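Local coordinates for epimerase (Methylomonas sp. DH-1, PDB 7CJ7), which catalyses the manganese-dependent C3 epimerization of ketoses, with highest activity toward L-ribulose, as a homodimeric TIM-barrel enzyme, at residues 54-57 and 58-62; 70-73 and 74-78; 277-280 and 281-285. All coordinates share one frame; numbering follows the deposited sequence.

Interaction 1: residues 54-57 and 58-62; sequences LTKD and LLQEY. With MG (magnesium ion), chain E.
The carboxylate of Asp-57 and the amide of Gln-60 meet as two nearly coplanar groups, their planes 23° apart, with Asp-57 OD1 3.6 Å from Gln-60 OE1. The two oxygens are linked indirectly: Asp-57 OD1 binds a magnesium ion at 2.0 Å, and a water on that ion donates to Gln-60 OE1. Asp-57 OD2 stands back from the metal, so the carboxylate is a one-oxygen ligand; OD2 instead accepts from another of the metal-bound waters. The amide is thus a second-shell group, and the ion would partly offset the negative charge of the aspartate. A third flat group, the ring of Tyr-62, has Leu-58 O at its edge, in the ring plane, and Tyr-62 N donates to that same oxygen. Lys-56 runs past Gln-60 with its CD 4.0 Å from Gln-60 OE1; its chain is bent beyond CG.

On another side of the helix, Leu-54 and Leu-58 lie alongside one another, pointing the same way. Leu-54 holds its CG anti to the backbone N (chi1 -176°), which swings the branch forward along the helix until its CD2 lies only 3.3 Å from Leu-58 CD1, a tight methyl contact. Successive i to i+4 bonds, such as Leu-59 N to Thr-55 O at 2.9 Å, carry the backbone beneath.

This is helix 52-61, the connection between strands 39-43 and 65-72 in a beta-alpha-beta unit of the TIM barrel. Leu-54 and Leu-58 pack on Ala-22, Ala-25 and Ile-29 of helix 22-35, where Arg-26 also forms a salt bridge with Glu-61; Thr-55 and Leu-59 rest on Ile-42 and Ile-40 of strand 39-43.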
loop_
_atom_site.group_PDB
_atom_site.type_symbol
_atom_site.label_atom_id
_atom_site.label_comp_id
_atom_site.label_asym_id
_atom_site.label_seq_id
_atom_site.Cartn_x
_atom_site.Cartn_y
_atom_site.Cartn_z
ATOM N N LEU A 54 -7.861 -13.829 32.978
ATOM C CA LEU A 54 -6.730 -14.738 32.666
ATOM C C LEU A 54 -5.573 -13.896 32.124
ATOM O O LEU A 54 -4.430 -14.094 32.570
ATOM C CB LEU A 54 -7.203 -15.777 31.650
ATOM C CG LEU A 54 -6.200 -16.865 31.287
ATOM C CD1 LEU A 54 -6.925 -18.113 30.813
ATOM C CD2 LEU A 54 -5.234 -16.389 30.224
ATOM N N THR A 55 -5.864 -12.939 31.243
ATOM C CA THR A 55 -4.832 -12.065 30.629
ATOM C C THR A 55 -4.183 -11.233 31.737
ATOM O O THR A 55 -2.950 -11.120 31.742
ATOM C CB THR A 55 -5.417 -11.197 29.512
ATOM O OG1 THR A 55 -5.880 -12.072 28.484
ATOM C CG2 THR A 55 -4.419 -10.216 28.940
ATOM N N LYS A 56 -4.987 -10.651 32.624
ATOM C CA LYS A 56 -4.480 -9.868 33.778
ATOM C C LYS A 56 -3.486 -10.721 34.590
ATOM O O LYS A 56 -2.391 -10.229 34.886
ATOM C CB LYS A 56 -5.676 -9.363 34.589
ATOM C CG LYS A 56 -5.317 -8.622 35.859
ATOM C CD LYS A 56 -4.080 -7.795 35.733
ATOM C CE LYS A 56 -4.341 -6.373 35.291
ATOM N NZ LYS A 56 -3.509 -5.429 36.073
ATOM N N ASP A 57 -3.838 -11.966 34.917
ATOM C CA ASP A 57 -2.964 -12.894 35.684
ATOM C C ASP A 57 -1.645 -13.105 34.926
ATOM O O ASP A 57 -0.581 -13.135 35.581
ATOM C CB ASP A 57 -3.657 -14.231 35.942
ATOM C CG ASP A 57 -4.787 -14.171 36.953
ATOM O OD1 ASP A 57 -4.902 -13.133 37.658
ATOM O OD2 ASP A 57 -5.532 -15.179 37.046
ATOM N N LEU A 58 -1.699 -13.246 33.600
ATOM C CA LEU A 58 -0.488 -13.482 32.764
ATOM C C LEU A 58 0.397 -12.235 32.807
ATOM O O LEU A 58 1.628 -12.380 32.946
ATOM C CB LEU A 58 -0.888 -13.834 31.331
ATOM C CG LEU A 58 -1.460 -15.236 31.150
ATOM C CD1 LEU A 58 -2.074 -15.397 29.767
ATOM C CD2 LEU A 58 -0.389 -16.286 31.403
ATOM N N LEU A 59 -0.196 -11.048 32.668
ATOM C CA LEU A 59 0.578 -9.783 32.716
ATOM C C LEU A 59 1.321 -9.703 34.053
ATOM O O LEU A 59 2.492 -9.330 34.047
ATOM C CB LEU A 59 -0.355 -8.587 32.501
ATOM C CG LEU A 59 -0.947 -8.493 31.097
ATOM C CD1 LEU A 59 -1.929 -7.341 30.994
ATOM C CD2 LEU A 59 0.157 -8.343 30.058
ATOM N N GLN A 60 0.671 -10.057 35.159
ATOM C CA GLN A 60 1.290 -10.017 36.510
ATOM C C GLN A 60 2.413 -11.064 36.584
ATOM O O GLN A 60 3.517 -10.735 37.053
ATOM C CB GLN A 60 0.219 -10.280 37.568
ATOM C CG GLN A 60 -0.827 -9.184 37.654
ATOM C CD GLN A 60 -1.900 -9.543 38.652
ATOM O OE1 GLN A 60 -2.720 -10.428 38.418
ATOM N NE2 GLN A 60 -1.887 -8.869 39.788
ATOM N N GLU A 61 2.130 -12.272 36.104
ATOM C CA GLU A 61 3.053 -13.439 36.112
ATOM C C GLU A 61 4.365 -13.061 35.417
ATOM O O GLU A 61 5.423 -13.417 35.945
ATOM C CB GLU A 61 2.358 -14.637 35.458
ATOM C CG GLU A 61 3.193 -15.894 35.425
ATOM C CD GLU A 61 2.490 -17.120 34.863
ATOM O OE1 GLU A 61 1.291 -17.023 34.546
ATOM O OE2 GLU A 61 3.142 -18.182 34.764
ATOM N N TYR A 62 4.307 -12.344 34.292
ATOM C CA TYR A 62 5.494 -12.021 33.455
ATOM C C TYR A 62 5.923 -10.559 33.628
ATOM O O TYR A 62 6.829 -10.138 32.894
ATOM C CB TYR A 62 5.215 -12.375 31.994
ATOM C CG TYR A 62 5.161 -13.862 31.757
ATOM C CD1 TYR A 62 6.319 -14.593 31.541
ATOM C CD2 TYR A 62 3.956 -14.546 31.784
ATOM C CE1 TYR A 62 6.276 -15.965 31.355
ATOM C CE2 TYR A 62 3.894 -15.914 31.582
ATOM C CZ TYR A 62 5.057 -16.628 31.362
ATOM O OH TYR A 62 5.002 -17.980 31.164
HETATM MG MG MG E . -6.382 -12.212 38.658
HETATM O O HOH W 1 -7.540 -14.418 38.314
HETATM O O HOH W 2 -5.165 -10.714 39.071
HETATM O O HOH W 3 -7.339 -11.572 37.145
HETATM O O HOH W 4 -7.807 -11.561 40.179
#

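Interaction 2: residues 70-73 and 74-78. With SOL (L-sorbose), chain C.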
loop_
_atom_site.group_PDB
_atom_site.type_symbol
_atom_site.label_atom_id
_atom_site.label_comp_id
_atom_site.label_asym_id
_atom_site.label_seq_id
_atom_site.Cartn_x
_atom_site.Cartn_y
_atom_site.Cartn_z
ATOM N N LEU A 70 -7.007 -1.651 17.717
ATOM C CA LEU A 70 -7.982 -2.406 16.906
ATOM C C LEU A 70 -8.242 -1.652 15.611
ATOM O O LEU A 70 -7.790 -0.520 15.476
ATOM C CB LEU A 70 -9.261 -2.610 17.716
ATOM C CG LEU A 70 -9.985 -1.330 18.117
ATOM C CD1 LEU A 70 -10.881 -0.831 16.990
ATOM C CD2 LEU A 70 -10.783 -1.535 19.390
ATOM N N GLY A 71 -8.873 -2.340 14.676
ATOM C CA GLY A 71 -9.547 -1.745 13.521
ATOM C C GLY A 71 -11.011 -2.097 13.569
ATOM O O GLY A 71 -11.337 -3.204 14.014
ATOM N N LEU A 72 -11.884 -1.186 13.160
ATOM C CA LEU A 72 -13.316 -1.531 13.021
ATOM C C LEU A 72 -13.497 -2.334 11.726
ATOM O O LEU A 72 -12.534 -2.482 10.974
ATOM C CB LEU A 72 -14.134 -0.242 13.036
ATOM C CG LEU A 72 -13.948 0.609 14.291
ATOM C CD1 LEU A 72 -14.627 1.953 14.124
ATOM C CD2 LEU A 72 -14.480 -0.112 15.524
ATOM N N SER A 73 -14.692 -2.857 11.499
ATOM C CA SER A 73 -15.075 -3.587 10.271
ATOM C C SER A 73 -16.287 -2.891 9.654
ATOM O O SER A 73 -16.759 -1.897 10.256
ATOM C CB SER A 73 -15.355 -5.027 10.588
ATOM O OG SER A 73 -16.531 -5.136 11.369
ATOM N N ALA A 74 -16.745 -3.351 8.486
ATOM C CA ALA A 74 -17.934 -2.794 7.802
ATOM C C ALA A 74 -19.104 -2.735 8.793
ATOM O O ALA A 74 -19.821 -1.735 8.807
ATOM C CB ALA A 74 -18.276 -3.610 6.573
ATOM N N ALA A 75 -19.264 -3.753 9.640
ATOM C CA ALA A 75 -20.432 -3.879 10.544
ATOM C C ALA A 75 -20.376 -2.827 11.668
ATOM O O ALA A 75 -21.429 -2.555 12.272
ATOM C CB ALA A 75 -20.487 -5.285 11.091
ATOM N N THR A 76 -19.202 -2.244 11.933
ATOM C CA THR A 76 -18.946 -1.357 13.097
ATOM C C THR A 76 -18.308 -0.028 12.660
ATOM O O THR A 76 -17.744 0.662 13.520
ATOM C CB THR A 76 -18.063 -2.066 14.130
ATOM O OG1 THR A 76 -16.897 -2.569 13.481
ATOM C CG2 THR A 76 -18.767 -3.206 14.827
ATOM N N ASP A 77 -18.426 0.336 11.384
ATOM C CA ASP A 77 -17.750 1.521 10.793
ATOM C C ASP A 77 -18.414 2.817 11.272
ATOM O O ASP A 77 -19.507 3.124 10.784
ATOM C CB ASP A 77 -17.787 1.430 9.271
ATOM C CG ASP A 77 -16.981 2.506 8.563
ATOM O OD1 ASP A 77 -16.530 3.454 9.247
ATOM O OD2 ASP A 77 -16.807 2.381 7.324
ATOM N N VAL A 78 -17.758 3.574 12.151
ATOM C CA VAL A 78 -18.325 4.811 12.769
ATOM C C VAL A 78 -18.379 5.970 11.766
ATOM O O VAL A 78 -18.951 7.011 12.148
ATOM C CB VAL A 78 -17.562 5.225 14.038
ATOM C CG1 VAL A 78 -17.808 4.235 15.166
ATOM C CG2 VAL A 78 -16.071 5.443 13.785
HETATM C C1 SOL C . -2.615 -1.784 10.313
HETATM O O1 SOL C . -1.954 -1.727 9.071
HETATM C C2 SOL C . -1.731 -1.341 11.434
HETATM O O2 SOL C . -0.759 -0.638 11.216
HETATM C C3 SOL C . -2.044 -1.831 12.841
HETATM O O3 SOL C . -1.432 -1.009 13.809
HETATM C C4 SOL C . -3.548 -1.907 13.082
HETATM O O4 SOL C . -4.116 -0.603 12.949
HETATM C C5 SOL C . -3.921 -2.457 14.460
HETATM O O5 SOL C . -5.328 -2.319 14.659
HETATM C C6 SOL C . -3.542 -3.910 14.656
HETATM O O6 SOL C . -3.877 -4.343 15.977
HETATM O O HOH W 5 -15.829 -5.002 13.880
HETATM O O HOH W 6 -18.073 -6.523 8.825
#
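A type I beta turn, Ser-73 to Thr-76, takes the chain out of the third barrel strand, 65-72, and into the loop before helix 83-102. Thr-76 N donates to Ser-73 O at 3.0 Å, closing the turn. A second bond runs the opposite way: Ser-73 N points almost straight at Thr-76 OG1, 3.0 Å away with an N-H...O angle of 174°. Thr-76 can accept it because chi1 of 52° places OG1 between its own backbone N and carbonyl carbon, turned back toward the strand end.

Leu-72 packs beside the same threonine, its CB near Thr-76 OG1 and its CD1 3.4 Å from Thr-76 O. The same Leu-72 CD1 lies 3.8 Å from Val-78 CG2, the leucine and valine side chains crossing at about a right angle. An alanine in place of Leu-72 lacks the CD1 methyl, which would probably open a gap beside Thr-76 O and leave Val-78 CG2 without this partner. Asp-77 faces elsewhere, bonding Thr-79 and Tyr-119.

Just before the turn, near the C-terminal end of the strand, Leu-70 and Gly-71 line the sugar pocket; Leu-70 C comes within 3.1 Å of O5 of the bound L-sorbose, whose polar grip includes Ser-69 and Glu-152. The turn itself is hydrated: one water joins the two hydroxyls, 2.6 Å from Ser-73 OG and 2.7 Å from Thr-76 OG1.

Interaction 3: residues 277-280 and 281-285; sequences KALE and FIKQR
Lys-283 runs from the helix backbone past Leu-279, one turn earlier. Its CB lies 3.5 Å from Leu-279 O, the carbonyl that also accepts from Lys-283 N; CG keeps close to that oxygen and begins to approach Leu-279 CD1. Beyond CG the chain is extended, and CE comes 3.9 Å from the same methyl before NZ carries the charge onward past it. Leu-279 meets this aliphatic stem because its CG is anti to the backbone N (chi1 -171°), sending its end forward although its CB starts away from the later turn. Both residues also touch Tyr-9 of strand 8-12, as does Ile-282, whose CG1 lies 3.3 Å from Ala-278 O.

Elsewhere along the helix, Phe-281 N donates to Lys-277 O at 2.9 Å, and Phe-281 CB lies close to the carbonyls of both Lys-277 and Ala-278. The ring makes an edge-to-face contact with Phe-227. The Arg-285 guanidinium comes over one face of the Phe-281 ring: Phe-281 CE2 lies over the guanidinium centre, 3.4 Å from the guanidinium plane, and Arg-285 NH2 is offset toward the ring rim.

Arg-285 NH2 reaches Phe-281 O at 2.9 Å, on a lone pair and in the carbonyl plane. In this C-terminal helix, 271-285, the Arg-285 side chain therefore bonds Phe-281 O while its own backbone N-H bonds Ile-282 O, three residues back, and the side-chain bond fixes the guanidinium against the aromatic ring.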
loop_
_atom_site.group_PDB
_atom_site.type_symbol
_atom_site.label_atom_id
_atom_site.label_comp_id
_atom_site.label_asym_id
_atom_site.label_seq_id
_atom_site.Cartn_x
_atom_site.Cartn_y
_atom_site.Cartn_z
ATOM N N LYS A 277 15.686 -8.889 17.726
ATOM C CA LYS A 277 16.478 -8.056 16.793
ATOM C C LYS A 277 15.783 -6.703 16.627
ATOM O O LYS A 277 16.498 -5.701 16.520
ATOM C CB LYS A 277 16.674 -8.767 15.455
ATOM C CG LYS A 277 17.755 -9.838 15.482
ATOM C CD LYS A 277 18.006 -10.469 14.145
ATOM C CE LYS A 277 19.159 -11.447 14.153
ATOM N NZ LYS A 277 18.896 -12.550 13.203
ATOM N N ALA A 278 14.445 -6.677 16.609
ATOM C CA ALA A 278 13.661 -5.428 16.447
ATOM C C ALA A 278 13.927 -4.514 17.643
ATOM O O ALA A 278 14.159 -3.315 17.434
ATOM C CB ALA A 278 12.192 -5.714 16.309
ATOM N N LEU A 279 13.845 -5.051 18.856
ATOM C CA LEU A 279 13.998 -4.236 20.084
ATOM C C LEU A 279 15.408 -3.645 20.092
ATOM O O LEU A 279 15.550 -2.455 20.404
ATOM C CB LEU A 279 13.742 -5.077 21.333
ATOM C CG LEU A 279 13.664 -4.262 22.623
ATOM C CD1 LEU A 279 12.769 -3.038 22.450
ATOM C CD2 LEU A 279 13.177 -5.124 23.771
ATOM N N GLU A 280 16.413 -4.453 19.752
ATOM C CA GLU A 280 17.820 -3.986 19.680
ATOM C C GLU A 280 17.941 -2.882 18.618
ATOM O O GLU A 280 18.623 -1.865 18.880
ATOM C CB GLU A 280 18.745 -5.156 19.351
ATOM C CG GLU A 280 20.217 -4.790 19.348
ATOM C CD GLU A 280 21.117 -5.845 18.722
ATOM O OE1 GLU A 280 20.728 -6.424 17.674
ATOM O OE2 GLU A 280 22.195 -6.098 19.283
ATOM N N PHE A 281 17.343 -3.087 17.447
ATOM C CA PHE A 281 17.348 -2.112 16.322
ATOM C C PHE A 281 16.808 -0.760 16.815
ATOM O O PHE A 281 17.405 0.290 16.556
ATOM C CB PHE A 281 16.524 -2.660 15.156
ATOM C CG PHE A 281 16.530 -1.789 13.927
ATOM C CD1 PHE A 281 15.665 -0.712 13.818
ATOM C CD2 PHE A 281 17.404 -2.042 12.880
ATOM C CE1 PHE A 281 15.686 0.099 12.694
ATOM C CE2 PHE A 281 17.411 -1.236 11.752
ATOM C CZ PHE A 281 16.554 -0.168 11.667
ATOM N N ILE A 282 15.670 -0.779 17.500
ATOM C CA ILE A 282 14.992 0.455 17.988
ATOM C C ILE A 282 15.849 1.119 19.072
ATOM O O ILE A 282 16.099 2.325 18.978
ATOM C CB ILE A 282 13.572 0.124 18.473
ATOM C CG1 ILE A 282 12.691 -0.339 17.311
ATOM C CG2 ILE A 282 12.962 1.300 19.216
ATOM C CD1 ILE A 282 11.428 -1.035 17.749
ATOM N N LYS A 283 16.319 0.364 20.058
ATOM C CA LYS A 283 17.016 0.962 21.225
ATOM C C LYS A 283 18.365 1.533 20.776
ATOM O O LYS A 283 18.851 2.489 21.407
ATOM C CB LYS A 283 17.130 -0.064 22.350
ATOM C CG LYS A 283 15.825 -0.292 23.088
ATOM C CD LYS A 283 15.985 -1.025 24.387
ATOM C CE LYS A 283 14.687 -1.065 25.154
ATOM N NZ LYS A 283 14.836 -1.767 26.446
ATOM N N GLN A 284 18.952 0.997 19.711
ATOM C CA GLN A 284 20.238 1.519 19.194
ATOM C C GLN A 284 20.013 2.908 18.574
ATOM O O GLN A 284 20.987 3.692 18.489
ATOM C CB GLN A 284 20.831 0.547 18.183
ATOM C CG GLN A 284 22.180 0.993 17.652
ATOM C CD GLN A 284 22.706 0.057 16.591
ATOM O OE1 GLN A 284 23.290 0.488 15.597
ATOM N NE2 GLN A 284 22.489 -1.235 16.796
ATOM N N ARG A 285 18.773 3.221 18.175
ATOM C CA ARG A 285 18.460 4.454 17.401
ATOM C C ARG A 285 17.631 5.446 18.215
ATOM O O ARG A 285 17.519 6.610 17.776
ATOM C CB ARG A 285 17.725 4.088 16.113
ATOM C CG ARG A 285 18.630 3.400 15.108
ATOM C CD ARG A 285 17.883 2.611 14.055
ATOM N NE ARG A 285 18.839 2.043 13.124
ATOM C CZ ARG A 285 19.556 0.948 13.349
ATOM N NH1 ARG A 285 20.416 0.538 12.440
ATOM N NH2 ARG A 285 19.419 0.255 14.470
#

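How the interactions relate
All three contacts belong to one TIM barrel but stand apart, none touching another. Interactions 1 and 2 follow each other in the chain, helix 52-61 leading into strand 65-72, yet their centres are 28 Å apart because one lies on the outer helical layer and the other where the strand leaves the barrel. Interactions 2 and 3 are on opposite sides of the chain's centre, 33 Å apart between centres. Interaction 2 alone reaches the sugar pocket directly. In interaction 3, the Ile-282 side chain is about 12 Å from the manganese ion and about 13 Å from L-sorbose, whereas the magnesium ion of interaction 1 is away from the catalytic site.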